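Local atomic coordinates of insecticyanin A form (Manduca sexta, PDB entry 1Z24), a protein that binds the bile pigment biliverdin IX gamma and, as a blue protein mixed with carotenes, gives hornworms their green camouflage colour. Residues E29-P34 with F165-F170. Numbering follows the deposited sequence.
Sequences EIAKLP and FISNDF
Two groups grip OE2 of Glu29, and they come from opposite faces of its carboxylate. The amide nitrogen ND2 of Asn168 donates to Glu29 OE2 over 2.9 Å, meeting the anti side of the oxygen, while Lys32 NZ forms a salt bridge to Glu29 OE2 on the syn side, also at 2.9 Å. Both donors stand out of the carboxylate plane by about 30°, whereas the oxygen lies close to the amide plane of Asn168. Asn168 turns CG anti to its own backbone nitrogen (chi1 -151°), which brings the amide to the carboxylate, the two side chains crossing at about a right angle; weak bonds to Thr44 and Cys43 further fix its rotation. The ammonium would tend to keep Glu29 ionised, whereas the Glu38 carboxylate, close to OE1, would work the other way.

Beneath this cluster the backbones pair antiparallel. Lys32 and Ile166 make a hydrogen-bonded pair through Lys32 N to Ile166 O (3.0 Å) and Ile166 N to Lys32 O (2.8 Å), and Asn168 N extends the ladder to Ile30 O at 2.8 Å. Ala31 sits across from Ser167 in the adjoining non-hydrogen-bonded pair, its methyl also packed against CB of Phe165. The Phe165 ring has its edge at Lys32 CA, while Leu33 CD2 lies over one face, 4.1 Å from the ring centroid, in a CH-pi contact. At the other end, the Phe170 ring turns its edge to Glu29 O and meets His28 edge-to-face.

Against strand 127-136, strand 25-32 has a classic beta bulge, Ile30 and Ala31 both facing Ile134. Since Glu29 also touches the biliverdin, the contact ties the short strand 166-167, which follows the helix 144-154, to the first barrel strand beside the chromophore pocket, as is usual in the lipocalin fold.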
loop_
_atom_site.group_PDB
_atom_site.type_symbol
_atom_site.label_atom_id
_atom_site.label_comp_id
_atom_site.label_asym_id
_atom_site.label_seq_id
_atom_site.Cartn_x
_atom_site.Cartn_y
_atom_site.Cartn_z
ATOM N N GLU A 29 18.808 18.661 4.758
ATOM C CA GLU A 29 17.425 18.207 4.818
ATOM C C GLU A 29 16.522 19.372 4.428
ATOM O O GLU A 29 16.218 20.184 5.247
ATOM C CB GLU A 29 17.144 17.740 6.243
ATOM C CG GLU A 29 15.643 17.474 6.420
ATOM C CD GLU A 29 15.393 17.055 7.806
ATOM O OE1 GLU A 29 15.639 15.921 8.215
ATOM O OE2 GLU A 29 14.952 18.047 8.530
ATOM N N ILE A 30 16.140 19.471 3.168
ATOM C CA ILE A 30 15.324 20.555 2.689
ATOM C C ILE A 30 13.992 20.453 3.323
ATOM O O ILE A 30 13.362 21.423 3.704
ATOM C CB ILE A 30 15.193 20.406 1.168
ATOM C CG1 ILE A 30 16.534 20.597 0.515
ATOM C CG2 ILE A 30 14.242 21.439 0.613
ATOM C CD1 ILE A 30 17.166 21.900 0.924
ATOM N N ALA A 31 13.524 19.244 3.447
ATOM C CA ALA A 31 12.216 19.095 4.071
ATOM C C ALA A 31 12.068 17.688 4.543
ATOM O O ALA A 31 12.801 16.800 4.071
ATOM C CB ALA A 31 11.081 19.352 3.116
ATOM N N LYS A 32 11.125 17.464 5.457
ATOM C CA LYS A 32 10.910 16.090 5.936
ATOM C C LYS A 32 9.474 15.918 6.387
ATOM O O LYS A 32 8.806 16.923 6.532
ATOM C CB LYS A 32 11.738 15.843 7.240
ATOM C CG LYS A 32 11.410 16.862 8.362
ATOM C CD LYS A 32 12.008 16.527 9.725
ATOM C CE LYS A 32 11.898 17.688 10.755
ATOM N NZ LYS A 32 12.803 18.763 10.362
ATOM N N LEU A 33 9.026 14.651 6.600
ATOM C CA LEU A 33 7.721 14.417 7.146
ATOM C C LEU A 33 8.008 14.521 8.673
ATOM O O LEU A 33 9.193 14.301 9.038
ATOM C CB LEU A 33 7.179 13.021 6.847
ATOM C CG LEU A 33 6.788 12.776 5.378
ATOM C CD1 LEU A 33 6.084 11.433 5.255
ATOM C CD2 LEU A 33 5.900 13.832 4.802
ATOM N N PRO A 34 7.046 14.884 9.520
ATOM C CA PRO A 34 7.334 14.980 10.930
ATOM C C PRO A 34 7.952 13.707 11.514
ATOM O O PRO A 34 7.577 12.603 11.103
ATOM C CB PRO A 34 5.982 15.029 11.609
ATOM C CG PRO A 34 4.980 15.407 10.590
ATOM C CD PRO A 34 5.632 15.175 9.266
ATOM N N PHE A 165 5.014 17.497 3.802
ATOM C CA PHE A 165 6.416 17.855 4.060
ATOM C C PHE A 165 6.562 19.175 4.813
ATOM O O PHE A 165 5.795 20.107 4.667
ATOM C CB PHE A 165 7.304 17.961 2.843
ATOM C CG PHE A 165 7.795 16.646 2.309
ATOM C CD1 PHE A 165 8.757 15.920 2.998
ATOM C CD2 PHE A 165 7.293 16.129 1.114
ATOM C CE1 PHE A 165 9.194 14.688 2.507
ATOM C CE2 PHE A 165 7.698 14.906 0.596
ATOM C CZ PHE A 165 8.657 14.199 1.314
ATOM N N ILE A 166 7.568 19.245 5.635
ATOM C CA ILE A 166 7.833 20.432 6.409
ATOM C C ILE A 166 9.226 20.908 6.069
ATOM O O ILE A 166 10.177 20.153 6.244
ATOM C CB ILE A 166 7.749 20.130 7.878
ATOM C CG1 ILE A 166 6.289 19.886 8.281
ATOM C CG2 ILE A 166 8.248 21.368 8.606
ATOM C CD1 ILE A 166 6.292 18.933 9.468
ATOM N N SER A 167 9.344 22.158 5.597
ATOM C CA SER A 167 10.627 22.747 5.176
ATOM C C SER A 167 11.566 23.060 6.299
ATOM O O SER A 167 11.095 23.515 7.339
ATOM C CB SER A 167 10.320 23.944 4.339
ATOM O OG SER A 167 10.074 23.533 2.995
ATOM N N ASN A 168 12.862 22.786 6.115
ATOM C CA ASN A 168 13.871 23.063 7.139
ATOM C C ASN A 168 14.470 24.477 6.904
ATOM O O ASN A 168 14.136 25.157 5.959
ATOM C CB ASN A 168 14.990 22.065 7.219
ATOM C CG ASN A 168 15.477 22.041 8.643
ATOM O OD1 ASN A 168 15.649 23.077 9.310
ATOM N ND2 ASN A 168 15.655 20.843 9.124
ATOM N N ASP A 169 15.351 24.943 7.735
ATOM C CA ASP A 169 15.861 26.264 7.506
ATOM C C ASP A 169 17.334 26.257 7.620
ATOM O O ASP A 169 17.917 25.690 8.546
ATOM C CB ASP A 169 15.120 27.227 8.494
ATOM C CG ASP A 169 15.594 28.686 8.656
ATOM O OD1 ASP A 169 15.300 29.354 9.633
ATOM O OD2 ASP A 169 16.396 29.145 7.725
ATOM N N PHE A 170 17.905 26.895 6.627
ATOM C CA PHE A 170 19.337 27.008 6.506
ATOM C C PHE A 170 19.856 28.463 6.513
ATOM O O PHE A 170 20.925 28.746 5.989
ATOM C CB PHE A 170 19.821 26.245 5.221
ATOM C CG PHE A 170 19.544 24.766 5.430
ATOM C CD1 PHE A 170 20.470 23.946 6.078
ATOM C CD2 PHE A 170 18.311 24.234 5.032
ATOM C CE1 PHE A 170 20.174 22.603 6.321
ATOM C CE2 PHE A 170 17.993 22.889 5.249
ATOM C CZ PHE A 170 18.939 22.093 5.904
#